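Local coordinates for probable adenylyl-sulfate kinase (PDB 5CB8), which catalyses the ATP-dependent phosphorylation of adenosine 5'-phosphosulfate to 3'-phosphoadenylyl sulfate, a step in sulfate activation, at residues L123-N128 with V169-D174; A36-I41 with L101-S106; V89-T94 with H117-F122. One frame throughout, in Å; residues are numbered along the deposited sequence.

Contact 1: residues L123-N128 with V169-D174; sequences LEVFVN and VECRTD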
loop_
_atom_site.group_PDB
_atom_site.type_symbol
_atom_site.label_atom_id
_atom_site.label_comp_id
_atom_site.label_asym_id
_atom_site.label_seq_id
_atom_site.Cartn_x
_atom_site.Cartn_y
_atom_site.Cartn_z
ATOM N N LEU B 123 -5.460 15.666 6.875
ATOM C CA LEU B 123 -5.790 17.044 6.531
ATOM C C LEU B 123 -6.387 17.064 5.136
ATOM O O LEU B 123 -5.711 16.702 4.166
ATOM C CB LEU B 123 -4.530 17.914 6.531
ATOM C CG LEU B 123 -3.915 18.303 7.866
ATOM C CD1 LEU B 123 -2.850 19.383 7.664
ATOM C CD2 LEU B 123 -5.024 18.786 8.784
ATOM N N GLU B 124 -7.643 17.490 5.026
ATOM C CA GLU B 124 -8.303 17.575 3.725
ATOM C C GLU B 124 -8.008 18.936 3.099
ATOM O O GLU B 124 -8.360 19.978 3.656
ATOM C CB GLU B 124 -9.820 17.390 3.873
ATOM C CG GLU B 124 -10.592 17.390 2.546
ATOM C CD GLU B 124 -12.097 17.255 2.750
ATOM O OE1 GLU B 124 -12.645 17.898 3.672
ATOM O OE2 GLU B 124 -12.742 16.511 1.984
ATOM N N VAL B 125 -7.366 18.926 1.939
ATOM C CA VAL B 125 -7.035 20.161 1.252
ATOM C C VAL B 125 -7.889 20.242 -0.014
ATOM O O VAL B 125 -7.752 19.410 -0.911
ATOM C CB VAL B 125 -5.534 20.201 0.894
ATOM C CG1 VAL B 125 -5.180 21.511 0.194
ATOM C CG2 VAL B 125 -4.678 20.030 2.158
ATOM N N PHE B 126 -8.792 21.222 -0.069
ATOM C CA PHE B 126 -9.640 21.427 -1.246
ATOM C C PHE B 126 -8.883 22.301 -2.248
ATOM O O PHE B 126 -8.745 23.508 -2.050
ATOM C CB PHE B 126 -10.947 22.119 -0.826
ATOM C CG PHE B 126 -11.937 22.331 -1.950
ATOM C CD1 PHE B 126 -11.798 21.676 -3.170
ATOM C CD2 PHE B 126 -13.014 23.191 -1.773
ATOM C CE1 PHE B 126 -12.711 21.878 -4.195
ATOM C CE2 PHE B 126 -13.936 23.394 -2.790
ATOM C CZ PHE B 126 -13.780 22.733 -4.009
ATOM N N VAL B 127 -8.369 21.682 -3.305
ATOM C CA VAL B 127 -7.764 22.425 -4.396
ATOM C C VAL B 127 -8.896 22.837 -5.320
ATOM O O VAL B 127 -9.383 22.032 -6.132
ATOM C CB VAL B 127 -6.720 21.577 -5.131
ATOM C CG1 VAL B 127 -6.020 22.419 -6.193
ATOM C CG2 VAL B 127 -5.697 21.043 -4.130
ATOM N N ASN B 128 -9.319 24.094 -5.174
ATOM C CA ASN B 128 -10.560 24.581 -5.759
ATOM C C ASN B 128 -10.307 25.529 -6.925
ATOM O O ASN B 128 -9.979 26.700 -6.717
ATOM C CB ASN B 128 -11.362 25.296 -4.659
ATOM C CG ASN B 128 -12.708 25.829 -5.136
ATOM O OD1 ASN B 128 -13.149 25.570 -6.261
ATOM N ND2 ASN B 128 -13.385 26.563 -4.253
ATOM N N VAL B 169 -7.869 23.016 4.750
ATOM C CA VAL B 169 -7.238 24.091 3.987
ATOM C C VAL B 169 -7.931 24.146 2.635
ATOM O O VAL B 169 -8.276 23.101 2.070
ATOM C CB VAL B 169 -5.718 23.827 3.775
ATOM C CG1 VAL B 169 -5.074 24.930 2.926
ATOM C CG2 VAL B 169 -4.997 23.714 5.115
ATOM N N GLU B 170 -8.160 25.351 2.117
ATOM C CA GLU B 170 -8.683 25.488 0.760
ATOM C C GLU B 170 -7.730 26.347 -0.057
ATOM O O GLU B 170 -7.282 27.393 0.410
ATOM C CB GLU B 170 -10.085 26.108 0.760
ATOM C CG GLU B 170 -10.711 26.251 -0.639
ATOM C CD GLU B 170 -12.198 26.570 -0.570
ATOM O OE1 GLU B 170 -12.757 27.057 -1.575
ATOM O OE2 GLU B 170 -12.809 26.321 0.493
ATOM N N CYS B 171 -7.423 25.896 -1.270
ATOM C CA CYS B 171 -6.529 26.626 -2.160
ATOM C C CYS B 171 -7.304 26.985 -3.419
ATOM O O CYS B 171 -7.641 26.104 -4.221
ATOM C CB CYS B 171 -5.318 25.759 -2.517
ATOM S SG CYS B 171 -4.362 25.190 -1.078
ATOM N N ARG B 172 -7.628 28.265 -3.575
ATOM C CA ARG B 172 -8.347 28.708 -4.763
ATOM C C ARG B 172 -7.315 29.088 -5.811
ATOM O O ARG B 172 -6.893 30.244 -5.897
ATOM C CB ARG B 172 -9.302 29.862 -4.420
ATOM C CG ARG B 172 -10.376 29.384 -3.442
ATOM C CD ARG B 172 -11.445 30.414 -3.090
ATOM N NE ARG B 172 -12.477 29.748 -2.288
ATOM C CZ ARG B 172 -13.580 30.322 -1.823
ATOM N NH1 ARG B 172 -13.824 31.601 -2.067
ATOM N NH2 ARG B 172 -14.441 29.607 -1.109
ATOM N N THR B 173 -6.907 28.096 -6.604
ATOM C CA THR B 173 -5.693 28.220 -7.413
ATOM C C THR B 173 -5.784 29.238 -8.537
ATOM O O THR B 173 -4.755 29.640 -9.076
ATOM C CB THR B 173 -5.242 26.860 -7.971
ATOM O OG1 THR B 173 -6.342 26.250 -8.650
ATOM C CG2 THR B 173 -4.808 25.953 -6.837
ATOM N N ASP B 174 -7.001 29.657 -8.888
ATOM C CA ASP B 174 -7.190 30.704 -9.888
ATOM C C ASP B 174 -7.027 32.096 -9.285
ATOM O O ASP B 174 -6.947 33.098 -10.010
ATOM C CB ASP B 174 -8.572 30.587 -10.531
ATOM C CG ASP B 174 -9.695 30.553 -9.509
ATOM O OD1 ASP B 174 -9.563 29.862 -8.469
ATOM O OD2 ASP B 174 -10.730 31.200 -9.761
#

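Contact 2: residues A36-I41 with L101-S106; sequences AGKTTI and LVSAIS. With ADX (adenosine-5'-phosphosulfate), chain G; SO4 (sulfate ion), chain H.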
loop_
_atom_site.group_PDB
_atom_site.type_symbol
_atom_site.label_atom_id
_atom_site.label_comp_id
_atom_site.label_asym_id
_atom_site.label_seq_id
_atom_site.Cartn_x
_atom_site.Cartn_y
_atom_site.Cartn_z
ATOM N N ALA B 36 -7.059 21.293 -11.695
ATOM C CA ALA B 36 -7.168 22.335 -10.669
ATOM C C ALA B 36 -5.823 22.725 -10.042
ATOM O O ALA B 36 -5.739 23.722 -9.321
ATOM C CB ALA B 36 -8.160 21.918 -9.582
ATOM N N GLY B 37 -4.779 21.939 -10.303
ATOM C CA GLY B 37 -3.447 22.280 -9.818
ATOM C C GLY B 37 -2.970 21.438 -8.640
ATOM O O GLY B 37 -2.024 21.823 -7.944
ATOM N N LYS B 38 -3.595 20.281 -8.427
ATOM C CA LYS B 38 -3.239 19.420 -7.289
ATOM C C LYS B 38 -1.785 18.934 -7.359
ATOM O O LYS B 38 -1.045 19.011 -6.382
ATOM C CB LYS B 38 -4.172 18.208 -7.202
ATOM C CG LYS B 38 -5.658 18.524 -6.996
ATOM C CD LYS B 38 -6.455 17.228 -6.816
ATOM C CE LYS B 38 -6.325 16.325 -8.048
ATOM N NZ LYS B 38 -6.994 16.915 -9.250
ATOM N N THR B 39 -1.367 18.438 -8.517
ATOM C CA THR B 39 -0.019 17.907 -8.682
ATOM C C THR B 39 1.056 18.983 -8.482
ATOM O O THR B 39 2.100 18.745 -7.865
ATOM C CB THR B 39 0.112 17.244 -10.064
ATOM O OG1 THR B 39 -0.597 15.997 -10.050
ATOM C CG2 THR B 39 1.548 16.993 -10.408
ATOM N N THR B 40 0.792 20.172 -9.018
ATOM C CA THR B 40 1.726 21.290 -8.907
ATOM C C THR B 40 1.977 21.666 -7.441
ATOM O O THR B 40 3.125 21.895 -7.029
ATOM C CB THR B 40 1.209 22.513 -9.686
ATOM O OG1 THR B 40 1.165 22.199 -11.085
ATOM C CG2 THR B 40 2.115 23.715 -9.478
ATOM N N ILE B 41 0.901 21.719 -6.661
ATOM C CA ILE B 41 0.994 22.029 -5.235
ATOM C C ILE B 41 1.690 20.893 -4.501
ATOM O O ILE B 41 2.549 21.122 -3.643
ATOM C CB ILE B 41 -0.403 22.261 -4.611
ATOM C CG1 ILE B 41 -1.008 23.571 -5.133
ATOM C CG2 ILE B 41 -0.310 22.310 -3.077
ATOM C CD1 ILE B 41 -2.460 23.807 -4.697
ATOM N N LEU B 101 1.612 12.567 1.216
ATOM C CA LEU B 101 0.947 13.541 0.347
ATOM C C LEU B 101 0.123 12.792 -0.683
ATOM O O LEU B 101 0.681 12.105 -1.536
ATOM C CB LEU B 101 1.975 14.412 -0.390
ATOM C CG LEU B 101 2.579 15.642 0.288
ATOM C CD1 LEU B 101 2.899 15.397 1.734
ATOM C CD2 LEU B 101 3.824 16.118 -0.450
ATOM N N VAL B 102 -1.198 12.922 -0.613
ATOM C CA VAL B 102 -2.070 12.277 -1.600
ATOM C C VAL B 102 -2.625 13.322 -2.550
ATOM O O VAL B 102 -3.062 14.395 -2.120
ATOM C CB VAL B 102 -3.237 11.543 -0.927
ATOM C CG1 VAL B 102 -4.207 10.976 -1.988
ATOM C CG2 VAL B 102 -2.707 10.418 -0.036
ATOM N N SER B 103 -2.585 13.022 -3.844
ATOM C CA SER B 103 -3.200 13.884 -4.842
ATOM C C SER B 103 -4.120 13.013 -5.682
ATOM O O SER B 103 -3.652 12.185 -6.465
ATOM C CB SER B 103 -2.140 14.521 -5.738
ATOM O OG SER B 103 -2.742 15.345 -6.725
ATOM N N ALA B 104 -5.427 13.192 -5.517
ATOM C CA ALA B 104 -6.397 12.367 -6.228
ATOM C C ALA B 104 -7.691 13.141 -6.359
ATOM O O ALA B 104 -8.076 13.855 -5.438
ATOM C CB ALA B 104 -6.637 11.053 -5.477
ATOM N N ILE B 105 -8.363 13.004 -7.499
ATOM C CA ILE B 105 -9.621 13.715 -7.684
ATOM C C ILE B 105 -10.536 13.421 -6.506
ATOM O O ILE B 105 -11.087 14.353 -5.925
ATOM C CB ILE B 105 -10.319 13.358 -9.006
ATOM C CG1 ILE B 105 -9.568 13.971 -10.190
ATOM C CG2 ILE B 105 -11.757 13.880 -9.008
ATOM C CD1 ILE B 105 -10.190 13.591 -11.538
ATOM N N SER B 106 -10.629 12.143 -6.120
ATOM C CA SER B 106 -11.455 11.713 -4.982
ATOM C C SER B 106 -12.774 12.477 -4.883
ATOM O O SER B 106 -13.007 13.219 -3.920
ATOM C CB SER B 106 -10.678 11.817 -3.663
ATOM O OG SER B 106 -9.990 13.056 -3.540
HETATM S SB ADX G . -10.259 9.312 -8.778
HETATM O O1B ADX G . -10.279 7.848 -8.681
HETATM O O2B ADX G . -9.745 9.928 -7.541
HETATM O O3B ADX G . -11.616 9.787 -9.080
HETATM P PA ADX G . -7.783 9.810 -9.902
HETATM O O1A ADX G . -7.193 8.528 -9.322
HETATM O O2A ADX G . -7.247 11.062 -9.215
HETATM O O3A ADX G . -9.374 9.732 -9.931
HETATM O "O5'" ADX G . -7.373 9.859 -11.449
HETATM C "C5'" ADX G . -7.705 10.981 -12.213
HETATM C "C4'" ADX G . -6.899 11.156 -13.378
HETATM O "O4'" ADX G . -7.295 10.143 -14.371
HETATM C "C3'" ADX G . -7.129 12.467 -13.993
HETATM O "O3'" ADX G . -6.102 13.297 -13.669
HETATM C "C2'" ADX G . -7.124 12.221 -15.454
HETATM O "O2'" ADX G . -5.891 12.463 -15.954
HETATM C "C1'" ADX G . -7.420 10.768 -15.632
HETATM N N9 ADX G . -8.710 10.449 -16.172
HETATM C C8 ADX G . -8.965 9.596 -17.193
HETATM N N7 ADX G . -10.288 9.430 -17.293
HETATM C C5 ADX G . -10.891 10.168 -16.329
HETATM C C6 ADX G . -12.224 10.357 -15.966
HETATM N N6 ADX G . -13.292 9.654 -16.656
HETATM N N1 ADX G . -12.504 11.182 -14.936
HETATM C C2 ADX G . -11.513 11.802 -14.256
HETATM N N3 ADX G . -10.222 11.631 -14.575
HETATM C C4 ADX G . -9.880 10.819 -15.605
HETATM S S SO4 H . -4.407 18.482 -11.261
HETATM O O1 SO4 H . -3.250 17.798 -10.716
HETATM O O2 SO4 H . -3.991 19.690 -11.969
HETATM O O3 SO4 H . -5.304 18.855 -10.157
HETATM O O4 SO4 H . -5.144 17.621 -12.202
#

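Contact 3: residues V89-T94 with H117-F122; sequences VSHLLT and HTIGDF. With ACT (acetate ion), chain J.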
loop_
_atom_site.group_PDB
_atom_site.type_symbol
_atom_site.label_atom_id
_atom_site.label_comp_id
_atom_site.label_asym_id
_atom_site.label_seq_id
_atom_site.Cartn_x
_atom_site.Cartn_y
_atom_site.Cartn_z
ATOM N N VAL B 89 -2.923 2.369 2.120
ATOM C CA VAL B 89 -1.482 2.562 2.146
ATOM C C VAL B 89 -1.138 3.817 2.940
ATOM O O VAL B 89 -0.176 3.817 3.713
ATOM C CB VAL B 89 -0.926 2.668 0.713
ATOM C CG1 VAL B 89 0.577 2.949 0.722
ATOM C CG2 VAL B 89 -1.233 1.385 -0.060
ATOM N N SER B 90 -1.922 4.880 2.753
ATOM C CA SER B 90 -1.693 6.134 3.483
ATOM C C SER B 90 -1.801 5.921 4.988
ATOM O O SER B 90 -1.032 6.487 5.771
ATOM C CB SER B 90 -2.710 7.205 3.064
ATOM O OG SER B 90 -2.582 7.512 1.687
ATOM N N HIS B 91 -2.776 5.114 5.387
ATOM C CA HIS B 91 -2.972 4.796 6.796
ATOM C C HIS B 91 -1.764 4.075 7.396
ATOM O O HIS B 91 -1.280 4.455 8.468
ATOM C CB HIS B 91 -4.216 3.932 6.952
ATOM C CG HIS B 91 -4.574 3.635 8.372
ATOM N ND1 HIS B 91 -5.322 2.534 8.732
ATOM C CD2 HIS B 91 -4.292 4.294 9.523
ATOM C CE1 HIS B 91 -5.487 2.526 10.044
ATOM N NE2 HIS B 91 -4.870 3.582 10.548
ATOM N N LEU B 92 -1.274 3.034 6.722
ATOM C CA LEU B 92 -0.117 2.299 7.248
ATOM C C LEU B 92 1.108 3.201 7.394
ATOM O O LEU B 92 1.844 3.113 8.387
ATOM C CB LEU B 92 0.222 1.086 6.372
ATOM C CG LEU B 92 -0.861 0.021 6.249
ATOM C CD1 LEU B 92 -0.339 -1.214 5.496
ATOM C CD2 LEU B 92 -1.366 -0.352 7.621
ATOM N N LEU B 93 1.325 4.079 6.419
ATOM C CA LEU B 93 2.477 4.980 6.478
ATOM C C LEU B 93 2.300 6.018 7.584
ATOM O O LEU B 93 3.218 6.277 8.359
ATOM C CB LEU B 93 2.703 5.663 5.119
ATOM C CG LEU B 93 3.231 4.747 4.009
ATOM C CD1 LEU B 93 3.028 5.383 2.633
ATOM C CD2 LEU B 93 4.717 4.439 4.248
ATOM N N THR B 94 1.110 6.605 7.655
ATOM C CA THR B 94 0.825 7.655 8.639
ATOM C C THR B 94 0.989 7.166 10.069
ATOM O O THR B 94 1.581 7.852 10.909
ATOM C CB THR B 94 -0.605 8.187 8.449
ATOM O OG1 THR B 94 -0.726 8.745 7.138
ATOM C CG2 THR B 94 -0.938 9.255 9.484
ATOM N N HIS B 117 -11.621 9.332 8.611
ATOM C CA HIS B 117 -11.960 8.690 9.877
ATOM C C HIS B 117 -11.019 7.530 10.201
ATOM O O HIS B 117 -10.625 7.332 11.354
ATOM C CB HIS B 117 -13.414 8.216 9.833
ATOM C CG HIS B 117 -13.828 7.399 11.020
ATOM N ND1 HIS B 117 -13.891 6.025 10.996
ATOM C CD2 HIS B 117 -14.215 7.778 12.259
ATOM C CE1 HIS B 117 -14.297 5.586 12.179
ATOM N NE2 HIS B 117 -14.498 6.628 12.960
ATOM N N THR B 118 -10.655 6.762 9.182
ATOM C CA THR B 118 -9.738 5.641 9.373
ATOM C C THR B 118 -8.351 6.107 9.811
ATOM O O THR B 118 -7.749 5.532 10.722
ATOM C CB THR B 118 -9.614 4.814 8.078
ATOM O OG1 THR B 118 -10.858 4.144 7.828
ATOM C CG2 THR B 118 -8.496 3.779 8.190
ATOM N N ILE B 119 -7.856 7.154 9.158
ATOM C CA ILE B 119 -6.491 7.632 9.362
ATOM C C ILE B 119 -6.353 8.554 10.584
ATOM O O ILE B 119 -5.355 8.489 11.316
ATOM C CB ILE B 119 -5.984 8.320 8.072
ATOM C CG1 ILE B 119 -5.895 7.285 6.942
ATOM C CG2 ILE B 119 -4.633 8.977 8.297
ATOM C CD1 ILE B 119 -5.442 7.844 5.594
ATOM N N GLY B 120 -7.353 9.406 10.815
ATOM C CA GLY B 120 -7.353 10.274 11.986
ATOM C C GLY B 120 -6.462 11.487 11.788
ATOM O O GLY B 120 -6.946 12.625 11.700
ATOM N N ASP B 121 -5.155 11.260 11.723
ATOM C CA ASP B 121 -4.236 12.349 11.408
ATOM C C ASP B 121 -4.268 12.614 9.913
ATOM O O ASP B 121 -3.461 12.075 9.143
ATOM C CB ASP B 121 -2.832 12.010 11.882
ATOM C CG ASP B 121 -2.779 11.810 13.363
ATOM O OD1 ASP B 121 -2.902 12.817 14.089
ATOM O OD2 ASP B 121 -2.653 10.650 13.797
ATOM N N PHE B 122 -5.202 13.468 9.522
ATOM C CA PHE B 122 -5.596 13.607 8.134
ATOM C C PHE B 122 -5.995 15.053 7.925
ATOM O O PHE B 122 -6.765 15.612 8.717
ATOM C CB PHE B 122 -6.801 12.690 7.902
ATOM C CG PHE B 122 -7.338 12.699 6.496
ATOM C CD1 PHE B 122 -8.187 13.713 6.069
ATOM C CD2 PHE B 122 -7.050 11.657 5.628
ATOM C CE1 PHE B 122 -8.704 13.709 4.786
ATOM C CE2 PHE B 122 -7.563 11.643 4.342
ATOM C CZ PHE B 122 -8.398 12.671 3.924
HETATM C C ACT J . -4.076 3.424 14.028
HETATM O O ACT J . -3.259 3.364 14.973
HETATM O OXT ACT J . -4.540 2.336 13.617
HETATM C CH3 ACT J . -4.461 4.732 13.416
#

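Contact 1: residues L123-N128 with V169-D174
At the edge of the parallel sheet of this P-loop kinase fold, strand 169-171 docks beside strand 122-127, pairing Val-125 with Val-169, Phe-126 with Glu-170 and Val-127 with Cys-171. The 19° between the two strand directions confirms a parallel ladder, and the bonds bear out the register. Val-169 N donates to Glu-124 O, and Phe-126 N returns a bond to Val-169 O at 2.9 Å. Cys-171 N then reaches Phe-126 O at 2.8 Å, and Asn-128 N reaches Cys-171 O. Thr-173 N adds a weak, bent bond to Asn-128 O at 3.4 Å.

The two faces of the ladder differ in chemistry. Val-125, Val-127, Val-169 and Cys-171 lie on the face packed by helices 38-50 and 178-191; there Val-125 CG1 rests 4.0 Å from Cys-171 SG, and Val-127 CG1 meets the methyl CG2 of Thr-173. The hydroxyl of Thr-173 turns to Ala-36 O, tying residues 169-174 to the loop that probably binds ATP.

On the other face, Phe-126 and Glu-170 extend alongside one another, with Phe-126 CD2 3.7 Å from the carboxylate carbon CD of Glu-170 and the ring and carboxylate planes 45° apart. Asn-128 places its CB over the centre of the Phe-126 ring. With CG anti to the backbone nitrogen (chi1 -179°), its amide is carried toward the glutamate, which Arg-172 grips side-on through NE and NH2. Three donors thus converge on a single oxygen: the two arginine nitrogens meet Glu-170 OE1 from above the carboxylate plane, while Asn-128 ND2 approaches from the anti side, tilted well out of that plane, at 2.8 Å.

Contact 2: residues A36-I41 with L101-S106
Packing alone joins the two segments directly, with Lys-38 and Ser-103 at the centre and no hydrogen bond between protein atoms across them. Ser-103 OG, carried anti to its backbone nitrogen, lies 3.2 Å from Lys-38 CB at the start of helix 38-50. Bends at chi3 and chi4 (-60° and -68°) curl the lysine chain round the anion, with Lys-38 CE 3.9 Å from the backbone carbon C of Ala-104.

Hydrogen bonds to a sulfate ion make up the second group. Gly-37, the N-cap residue, offers its N to O2 of the sulfate, with a weaker bond to O3; Lys-38 N reaches O3 at 2.8 Å and Thr-39 N reaches O1. Lys-38 NZ also binds sulfate O3, at 2.7 Å, so backbone and side chain of one residue grip the same oxygen, while NZ has a second partner in Gly-32 O. Amides at a helix start and a lysine wrapped round an anion are the signature of a Walker A P-loop. The ion, probably from the crystallisation liquor, is consistent with a phosphate position of ATP, which these residues bind by similarity.

A third set holds adenosine-5'-phosphosulfate. Ile-105 N bonds its phosphate oxygen O2A at 2.8 Å, and Ser-106 N its sulfate oxygen O2B, while Ile-105 CD1 touches the adenine at C2, 3.5 Å away. Ser-106, by similarity the phosphoserine site, turns OG back to Ala-104 O at 2.8 Å.

Within the fold, strand 99-103 lies between strands 56-60 and 26-31; helix 38-50 packs on Leu-101 and Ser-103, whereas helix 76-94 packs on Val-102 and Ala-104.

Contact 3: residues V89-T94 with H117-F122
His-91 sends CG anti to its backbone nitrogen (chi1 -175°), which sets its ring beside Thr-118, and Thr-118 uses the same kind of torsion to swing its methyl CG2, rather than its hydroxyl, over that ring. The outcome is a CH-pi contact: Thr-118 CG2 stands 3.8 Å from the centroid of the His-91 imidazole, 28° off the ring normal. Thr-118 O lies above the same face, displaced toward the rim, and His-91 NE2 makes no hydrogen bond to it. An acetate ion, probably from the crystallisation liquor and also held by Arg-95, sets its methyl CH3 at the ring edge; the bond from His-91 NE2 to acetate OXT, 3.3 Å long, is weak and its geometry doubtful.

Ile-119 packs in the buried part, with Ser-90 and Thr-94. It and His-91 run antiparallel past each other, Ile-119 CG1 lying 3.7 Å from His-91 CB, and its terminal CD1 reaches Ser-90 CB at 3.8 Å. These touches join the end of helix 76-94 to the end of helix 109-119, both lying over one face of the parallel sheet of this P-loop kinase fold; Ser-90 and Ile-119 each also pack on Thr-27 of strand 26-31. Just past Ile-119, Gly-120 leaves the helix with positive phi (79°), and Asp-121 turns the chain into strand 122-127.

Thr-94 lies roughly perpendicular to Ile-119, CG2 against CG2 at 3.9 Å. Its OG1 bonds Ser-90 O at 2.7 Å and, outside the segments, Thr-27 OG1. Thr-94 N reaches that same carbonyl oxygen from the opposite face of its plane.

How the contacts relate
Contact 2 is the deepest, its centre about 4 Å from that of the chain, against about 9 Å for contact 1 and 14 Å for contact 3; the last two are only partly buried. Their chemistry follows: backbone pairing at the sheet edge in contact 1, anion binding at strand and helix ends in contact 2, methyl and imidazole packing between helices in contact 3. Contacts 1 and 2 meet directly, Val-127 CB lying 3.7 Å from Lys-38 CG. Contact 3 reaches contact 2 through Ser-90 OG against Val-102 CG2 on the other sheet face, and adjoins contact 1 only in sequence, where Phe-122 runs into Leu-123.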